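Mannosephosphate isomerase, putative (Archaeoglobus fulgidus, PDB 1ZX5) probably interconverts D-mannose 6-phosphate and D-fructose 6-phosphate as a zinc-dependent isomerase of the type 1 mannose-6-phosphate isomerase family. Local coordinates at residues F133-E143 / W201-K212. Residues are numbered along the deposited sequence; the frame is centred on the assembly and turned at random.
Sequences FKEDVKIEELE and WEKVKKVLNTKK
Two hydrogen bonds tie Asp-136 and Val-137 to Lys-212 and Thr-210. Lys-212 N meets Asp-136 OD1 at 2.8 Å, almost straight at 174°, so the carboxylate oxygen accepts this main-chain N-H nearly head-on. Next to it Val-137 N reaches Thr-210 O at 3.0 Å. A water adds a bridge, accepting from Phe-133 N and donating to Asn-209 O and Lys-211 O. Within 201-212, Asn-209 OD1 takes up Lys-211 N, an Asx turn.

Apolar side chains meet between the segments. Val-137 CG2 sits over the centre of its own segment's Phe-133 ring, 3.5 Å above the plane, while Leu-208 CD2 comes to the ring edge, 3.8 Å from Phe-133 CE2. The same methyl lies 3.7 Å from Leu-142 CD1. At Trp-201 a chi1 of -160° sets CG opposite the main-chain N, and the six-membered ring meets helix 139-146: Leu-142 CB touches the edge at CH2, and Ile-139 CD1 approaches CZ2. A Trp-201 NE1 to Glu-143 OE2 bond is tentative, NE1 being less surely placed. Replacing Trp-201 by alanine would probably open a gap beside Leu-142 and Ile-139.

Hydrogen bonds thus join the loops, and side chains the nearly antiparallel helices 139-143 and 201-207 (153°, axes 11.6 Å apart), a peripheral loop-helix layer of this cupin-family isomerase, packed on strand 157-161 through Phe-133 and on Phe-196 through Trp-201.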
ATOM      1  N   PHE A 133      -8.359  -0.777 -19.027  1.00 29.66           N
ATOM      2  CA  PHE A 133      -8.635  -1.443 -20.300  1.00 30.42           C
ATOM      3  C   PHE A 133      -7.777  -0.828 -21.393  1.00 31.37           C
ATOM      4  O   PHE A 133      -7.587   0.392 -21.433  1.00 31.34           O
ATOM      5  CB  PHE A 133     -10.117  -1.368 -20.673  1.00 29.36           C
ATOM      6  CG  PHE A 133     -10.989  -2.270 -19.856  1.00 28.97           C
ATOM      7  CD1 PHE A 133     -10.813  -3.654 -19.891  1.00 28.16           C
ATOM      8  CD2 PHE A 133     -11.983  -1.739 -19.031  1.00 27.66           C
ATOM      9  CE1 PHE A 133     -11.623  -4.490 -19.115  1.00 27.93           C
ATOM     10  CE2 PHE A 133     -12.786  -2.568 -18.251  1.00 26.52           C
ATOM     11  CZ  PHE A 133     -12.607  -3.943 -18.294  1.00 27.29           C
ATOM     12  N   LYS A 134      -7.235  -1.675 -22.263  1.00 32.79           N
ATOM     13  CA  LYS A 134      -6.436  -1.174 -23.379  1.00 34.51           C
ATOM     14  C   LYS A 134      -7.301  -0.695 -24.555  1.00 34.90           C
ATOM     15  O   LYS A 134      -6.838   0.073 -25.387  1.00 35.25           O
ATOM     16  CB  LYS A 134      -5.353  -2.178 -23.805  1.00 35.01           C
ATOM     17  CG  LYS A 134      -5.859  -3.482 -24.384  1.00 37.39           C
ATOM     18  CD  LYS A 134      -4.748  -4.510 -24.369  1.00 41.55           C
ATOM     19  CE  LYS A 134      -5.144  -5.743 -25.167  1.00 44.75           C
ATOM     20  NZ  LYS A 134      -4.164  -6.848 -24.920  1.00 47.54           N
ATOM     21  N   GLU A 135      -8.557  -1.139 -24.596  1.00 35.33           N
ATOM     22  CA  GLU A 135      -9.559  -0.602 -25.520  1.00 36.00           C
ATOM     23  C   GLU A 135     -10.892  -0.468 -24.786  1.00 35.58           C
ATOM     24  O   GLU A 135     -11.086  -1.098 -23.749  1.00 35.34           O
ATOM     25  CB  GLU A 135      -9.738  -1.511 -26.752  1.00 36.29           C
ATOM     26  CG  GLU A 135      -8.493  -1.659 -27.667  1.00 39.41           C
ATOM     27  CD  GLU A 135      -8.007  -0.339 -28.311  1.00 42.62           C
ATOM     28  OE1 GLU A 135      -8.849   0.524 -28.671  1.00 43.98           O
ATOM     29  OE2 GLU A 135      -6.771  -0.174 -28.468  1.00 43.92           O
ATOM     30  N   ASP A 136     -11.801   0.351 -25.322  1.00 35.30           N
ATOM     31  CA  ASP A 136     -13.188   0.409 -24.846  1.00 35.07           C
ATOM     32  C   ASP A 136     -13.808  -0.989 -24.842  1.00 35.06           C
ATOM     33  O   ASP A 136     -13.590  -1.776 -25.763  1.00 34.95           O
ATOM     34  CB  ASP A 136     -14.035   1.318 -25.740  1.00 35.02           C
ATOM     35  CG  ASP A 136     -13.725   2.802 -25.565  1.00 35.24           C
ATOM     36  OD1 ASP A 136     -12.834   3.175 -24.772  1.00 34.26           O
ATOM     37  OD2 ASP A 136     -14.394   3.611 -26.241  1.00 36.30           O
ATOM     38  N   VAL A 137     -14.563  -1.303 -23.795  1.00 35.11           N
ATOM     39  CA  VAL A 137     -15.269  -2.584 -23.709  1.00 34.98           C
ATOM     40  C   VAL A 137     -16.732  -2.340 -23.359  1.00 35.39           C
ATOM     41  O   VAL A 137     -17.084  -1.285 -22.831  1.00 35.28           O
ATOM     42  CB  VAL A 137     -14.622  -3.581 -22.669  1.00 35.00           C
ATOM     43  CG1 VAL A 137     -13.202  -3.958 -23.072  1.00 34.26           C
ATOM     44  CG2 VAL A 137     -14.663  -3.023 -21.248  1.00 33.83           C
ATOM     45  N   LYS A 138     -17.581  -3.312 -23.669  1.00 36.07           N
ATOM     46  CA  LYS A 138     -18.982  -3.258 -23.280  1.00 37.08           C
ATOM     47  C   LYS A 138     -19.216  -4.210 -22.107  1.00 37.03           C
ATOM     48  O   LYS A 138     -18.789  -5.362 -22.145  1.00 36.74           O
ATOM     49  CB  LYS A 138     -19.885  -3.628 -24.461  1.00 36.81           C
ATOM     50  CG  LYS A 138     -19.731  -2.737 -25.696  1.00 37.80           C
ATOM     51  CD  LYS A 138     -20.786  -3.096 -26.739  1.00 38.75           C
ATOM     52  CE  LYS A 138     -20.367  -2.693 -28.157  1.00 42.71           C
ATOM     53  NZ  LYS A 138     -20.662  -1.257 -28.463  1.00 44.09           N
ATOM     54  N   ILE A 139     -19.890  -3.722 -21.069  1.00 37.76           N
ATOM     55  CA  ILE A 139     -20.245  -4.549 -19.911  1.00 38.89           C
ATOM     56  C   ILE A 139     -20.828  -5.908 -20.318  1.00 39.16           C
ATOM     57  O   ILE A 139     -20.431  -6.937 -19.774  1.00 39.01           O
ATOM     58  CB  ILE A 139     -21.194  -3.793 -18.927  1.00 38.92           C
ATOM     59  CG1 ILE A 139     -20.388  -3.072 -17.844  1.00 39.49           C
ATOM     60  CG2 ILE A 139     -22.182  -4.748 -18.248  1.00 40.38           C
ATOM     61  CD1 ILE A 139     -19.590  -3.990 -16.894  1.00 38.74           C
ATOM     62  N   GLU A 140     -21.750  -5.892 -21.284  1.00 39.81           N
ATOM     63  CA  GLU A 140     -22.438  -7.094 -21.762  1.00 40.82           C
ATOM     64  C   GLU A 140     -21.474  -8.119 -22.346  1.00 40.61           C
ATOM     65  O   GLU A 140     -21.660  -9.321 -22.163  1.00 40.59           O
ATOM     66  CB  GLU A 140     -23.497  -6.750 -22.827  1.00 41.32           C
ATOM     67  CG  GLU A 140     -24.560  -5.740 -22.397  1.00 44.45           C
ATOM     68  CD  GLU A 140     -24.081  -4.279 -22.455  1.00 48.58           C
ATOM     69  OE1 GLU A 140     -23.114  -3.972 -23.201  1.00 49.18           O
ATOM     70  OE2 GLU A 140     -24.686  -3.437 -21.743  1.00 50.27           O
ATOM     71  N   GLU A 141     -20.461  -7.640 -23.063  1.00 40.43           N
ATOM     72  CA  GLU A 141     -19.473  -8.524 -23.663  1.00 40.96           C
ATOM     73  C   GLU A 141     -18.508  -9.118 -22.622  1.00 40.64           C
ATOM     74  O   GLU A 141     -18.063 -10.255 -22.778  1.00 40.53           O
ATOM     75  CB  GLU A 141     -18.749  -7.828 -24.824  1.00 40.86           C
ATOM     76  CG  GLU A 141     -19.627  -7.777 -26.099  1.00 42.36           C
ATOM     77  CD  GLU A 141     -19.167  -6.760 -27.150  1.00 42.33           C
ATOM     78  OE1 GLU A 141     -18.038  -6.227 -27.037  1.00 43.14           O
ATOM     79  OE2 GLU A 141     -19.952  -6.499 -28.100  1.00 44.11           O
ATOM     80  N   LEU A 142     -18.215  -8.359 -21.561  1.00 40.29           N
ATOM     81  CA  LEU A 142     -17.462  -8.878 -20.413  1.00 40.36           C
ATOM     82  C   LEU A 142     -18.234  -9.999 -19.714  1.00 40.99           C
ATOM     83  O   LEU A 142     -17.651 -11.008 -19.329  1.00 40.37           O
ATOM     84  CB  LEU A 142     -17.142  -7.765 -19.408  1.00 39.73           C
ATOM     85  CG  LEU A 142     -16.200  -6.629 -19.799  1.00 38.46           C
ATOM     86  CD1 LEU A 142     -16.100  -5.639 -18.659  1.00 37.06           C
ATOM     87  CD2 LEU A 142     -14.828  -7.150 -20.163  1.00 36.64           C
ATOM     88  N   GLU A 143     -19.544  -9.807 -19.559  1.00 42.17           N
ATOM     89  CA  GLU A 143     -20.452 -10.830 -19.011  1.00 43.66           C
ATOM     90  C   GLU A 143     -20.505 -12.126 -19.822  1.00 43.87           C
ATOM     91  O   GLU A 143     -20.603 -13.204 -19.244  1.00 44.12           O
ATOM     92  CB  GLU A 143     -21.867 -10.273 -18.871  1.00 43.91           C
ATOM     93  CG  GLU A 143     -22.130  -9.633 -17.543  1.00 45.94           C
ATOM     94  CD  GLU A 143     -23.476  -8.922 -17.484  1.00 48.68           C
ATOM     95  OE1 GLU A 143     -24.514  -9.598 -17.652  1.00 49.88           O
ATOM     96  OE2 GLU A 143     -23.491  -7.691 -17.249  1.00 49.34           O
ATOM     97  N   TRP A 201     -20.212  -9.398  -9.551  1.00 24.77           N
ATOM     98  CA  TRP A 201     -20.521  -8.733 -10.816  1.00 25.75           C
ATOM     99  C   TRP A 201     -21.462  -7.530 -10.713  1.00 26.36           C
ATOM    100  O   TRP A 201     -21.256  -6.536 -11.404  1.00 26.36           O
ATOM    101  CB  TRP A 201     -21.045  -9.715 -11.882  1.00 26.03           C
ATOM    102  CG  TRP A 201     -20.877  -9.118 -13.251  1.00 26.56           C
ATOM    103  CD1 TRP A 201     -21.868  -8.681 -14.090  1.00 27.17           C
ATOM    104  CD2 TRP A 201     -19.633  -8.820 -13.909  1.00 26.24           C
ATOM    105  NE1 TRP A 201     -21.316  -8.149 -15.239  1.00 26.67           N
ATOM    106  CE2 TRP A 201     -19.950  -8.223 -15.154  1.00 27.06           C
ATOM    107  CE3 TRP A 201     -18.282  -9.007 -13.573  1.00 26.00           C
ATOM    108  CZ2 TRP A 201     -18.960  -7.820 -16.070  1.00 26.77           C
ATOM    109  CZ3 TRP A 201     -17.298  -8.607 -14.484  1.00 26.06           C
ATOM    110  CH2 TRP A 201     -17.644  -8.024 -15.716  1.00 26.53           C
ATOM    111  N   GLU A 202     -22.487  -7.614  -9.863  1.00 27.15           N
ATOM    112  CA  GLU A 202     -23.398  -6.480  -9.668  1.00 28.51           C
ATOM    113  C   GLU A 202     -22.675  -5.228  -9.174  1.00 28.31           C
ATOM    114  O   GLU A 202     -23.045  -4.126  -9.559  1.00 28.16           O
ATOM    115  CB  GLU A 202     -24.554  -6.826  -8.728  1.00 28.82           C
ATOM    116  CG  GLU A 202     -25.589  -7.766  -9.334  1.00 33.45           C
ATOM    117  CD  GLU A 202     -26.300  -7.171 -10.556  1.00 39.87           C
ATOM    118  OE1 GLU A 202     -26.951  -6.101 -10.415  1.00 42.25           O
ATOM    119  OE2 GLU A 202     -26.211  -7.780 -11.657  1.00 41.48           O
ATOM    120  N   LYS A 203     -21.655  -5.415  -8.328  1.00 28.23           N
ATOM    121  CA  LYS A 203     -20.840  -4.322  -7.816  1.00 28.33           C
ATOM    122  C   LYS A 203     -19.876  -3.818  -8.886  1.00 27.70           C
ATOM    123  O   LYS A 203     -19.712  -2.619  -9.042  1.00 27.77           O
ATOM    124  CB  LYS A 203     -20.041  -4.736  -6.566  1.00 29.08           C
ATOM    125  CG  LYS A 203     -20.834  -5.362  -5.418  1.00 30.48           C
ATOM    126  CD  LYS A 203     -21.820  -4.410  -4.784  1.00 32.99           C
ATOM    127  CE  LYS A 203     -22.533  -5.059  -3.581  1.00 34.62           C
ATOM    128  NZ  LYS A 203     -21.859  -4.685  -2.290  1.00 39.52           N
ATOM    129  N   VAL A 204     -19.231  -4.742  -9.597  1.00 26.99           N
ATOM    130  CA  VAL A 204     -18.351  -4.415 -10.719  1.00 26.53           C
ATOM    131  C   VAL A 204     -19.052  -3.493 -11.724  1.00 27.10           C
ATOM    132  O   VAL A 204     -18.497  -2.468 -12.115  1.00 27.16           O
ATOM    133  CB  VAL A 204     -17.826  -5.697 -11.448  1.00 26.22           C
ATOM    134  CG1 VAL A 204     -17.089  -5.336 -12.734  1.00 24.42           C
ATOM    135  CG2 VAL A 204     -16.923  -6.515 -10.527  1.00 24.72           C
ATOM    136  N   LYS A 205     -20.273  -3.851 -12.122  1.00 27.40           N
ATOM    137  CA  LYS A 205     -21.030  -3.075 -13.109  1.00 28.38           C
ATOM    138  C   LYS A 205     -21.251  -1.621 -12.688  1.00 28.09           C
ATOM    139  O   LYS A 205     -21.217  -0.716 -13.511  1.00 27.71           O
ATOM    140  CB  LYS A 205     -22.383  -3.731 -13.386  1.00 28.49           C
ATOM    141  CG  LYS A 205     -22.302  -5.019 -14.182  1.00 31.35           C
ATOM    142  CD  LYS A 205     -23.685  -5.422 -14.727  1.00 34.39           C
ATOM    143  CE  LYS A 205     -24.637  -5.813 -13.605  1.00 37.14           C
ATOM    144  NZ  LYS A 205     -25.915  -6.426 -14.108  1.00 39.57           N
ATOM    145  N   LYS A 206     -21.464  -1.413 -11.398  1.00 28.56           N
ATOM    146  CA  LYS A 206     -21.690  -0.080 -10.854  1.00 29.37           C
ATOM    147  C   LYS A 206     -20.452   0.824 -10.727  1.00 29.25           C
ATOM    148  O   LYS A 206     -20.588   2.045 -10.654  1.00 29.20           O
ATOM    149  CB  LYS A 206     -22.402  -0.212  -9.512  1.00 29.80           C
ATOM    150  CG  LYS A 206     -23.866  -0.634  -9.712  1.00 32.77           C
ATOM    151  CD  LYS A 206     -24.550  -0.878  -8.395  1.00 38.03           C
ATOM    152  CE  LYS A 206     -26.021  -1.231  -8.584  1.00 41.41           C
ATOM    153  NZ  LYS A 206     -26.521  -1.876  -7.324  1.00 44.27           N
ATOM    154  N   VAL A 207     -19.252   0.241 -10.704  1.00 28.88           N
ATOM    155  CA  VAL A 207     -18.047   1.035 -10.424  1.00 28.82           C
ATOM    156  C   VAL A 207     -17.008   0.985 -11.541  1.00 28.42           C
ATOM    157  O   VAL A 207     -16.120   1.825 -11.589  1.00 28.84           O
ATOM    158  CB  VAL A 207     -17.384   0.650  -9.055  1.00 29.02           C
ATOM    159  CG1 VAL A 207     -18.429   0.596  -7.942  1.00 29.02           C
ATOM    160  CG2 VAL A 207     -16.646  -0.682  -9.145  1.00 29.02           C
ATOM    161  N   LEU A 208     -17.123   0.007 -12.435  1.00 28.34           N
ATOM    162  CA  LEU A 208     -16.087  -0.253 -13.435  1.00 27.61           C
ATOM    163  C   LEU A 208     -15.998   0.825 -14.524  1.00 28.25           C
ATOM    164  O   LEU A 208     -17.007   1.175 -15.159  1.00 27.90           O
ATOM    165  CB  LEU A 208     -16.273  -1.637 -14.071  1.00 27.17           C
ATOM    166  CG  LEU A 208     -15.244  -2.050 -15.132  1.00 26.09           C
ATOM    167  CD1 LEU A 208     -13.835  -2.164 -14.526  1.00 22.96           C
ATOM    168  CD2 LEU A 208     -15.672  -3.340 -15.833  1.00 25.79           C
ATOM    169  N   ASN A 209     -14.785   1.344 -14.719  1.00 28.59           N
ATOM    170  CA  ASN A 209     -14.469   2.185 -15.877  1.00 28.77           C
ATOM    171  C   ASN A 209     -14.245   1.277 -17.092  1.00 29.06           C
ATOM    172  O   ASN A 209     -13.245   0.555 -17.168  1.00 29.06           O
ATOM    173  CB  ASN A 209     -13.232   3.048 -15.579  1.00 28.72           C
ATOM    174  CG  ASN A 209     -12.932   4.087 -16.673  1.00 28.71           C
ATOM    175  OD1 ASN A 209     -13.489   4.052 -17.773  1.00 29.62           O
ATOM    176  ND2 ASN A 209     -12.026   5.006 -16.366  1.00 28.26           N
ATOM    177  N   THR A 210     -15.187   1.306 -18.026  1.00 29.66           N
ATOM    178  CA  THR A 210     -15.134   0.458 -19.217  1.00 30.60           C
ATOM    179  C   THR A 210     -14.424   1.118 -20.404  1.00 31.26           C
ATOM    180  O   THR A 210     -14.308   0.505 -21.471  1.00 31.35           O
ATOM    181  CB  THR A 210     -16.546   0.017 -19.659  1.00 30.94           C
ATOM    182  OG1 THR A 210     -17.394   1.169 -19.775  1.00 30.87           O
ATOM    183  CG2 THR A 210     -17.144  -0.987 -18.648  1.00 30.69           C
ATOM    184  N   LYS A 211     -13.941   2.351 -20.212  1.00 31.79           N
ATOM    185  CA  LYS A 211     -13.214   3.073 -21.261  1.00 32.48           C
ATOM    186  C   LYS A 211     -11.740   2.696 -21.316  1.00 32.63           C
ATOM    187  O   LYS A 211     -11.141   2.303 -20.311  1.00 32.16           O
ATOM    188  CB  LYS A 211     -13.310   4.600 -21.075  1.00 32.62           C
ATOM    189  CG  LYS A 211     -14.704   5.184 -21.057  1.00 34.74           C
ATOM    190  CD  LYS A 211     -15.540   4.693 -22.232  1.00 38.45           C
ATOM    191  CE  LYS A 211     -17.028   4.775 -21.915  1.00 40.87           C
ATOM    192  NZ  LYS A 211     -17.848   4.101 -22.962  1.00 42.18           N
ATOM    193  N   LYS A 212     -11.165   2.846 -22.507  1.00 33.09           N
ATOM    194  CA  LYS A 212      -9.730   2.760 -22.716  1.00 33.74           C
ATOM    195  C   LYS A 212      -9.003   3.712 -21.771  1.00 33.63           C
ATOM    196  O   LYS A 212      -9.396   4.869 -21.602  1.00 33.63           O
ATOM    197  CB  LYS A 212      -9.393   3.101 -24.173  1.00 33.70           C
ATOM    198  CG  LYS A 212      -7.916   2.989 -24.516  1.00 34.15           C
ATOM    199  CD  LYS A 212      -7.647   3.373 -25.972  1.00 35.02           C
ATOM    200  CE  LYS A 212      -6.139   3.345 -26.247  1.00 37.70           C
ATOM    201  NZ  LYS A 212      -5.815   3.878 -27.608  1.00 39.85           N
TER
HETATM  202  O   HOH W   1     -10.487   0.989 -17.732  1.00 30.49           O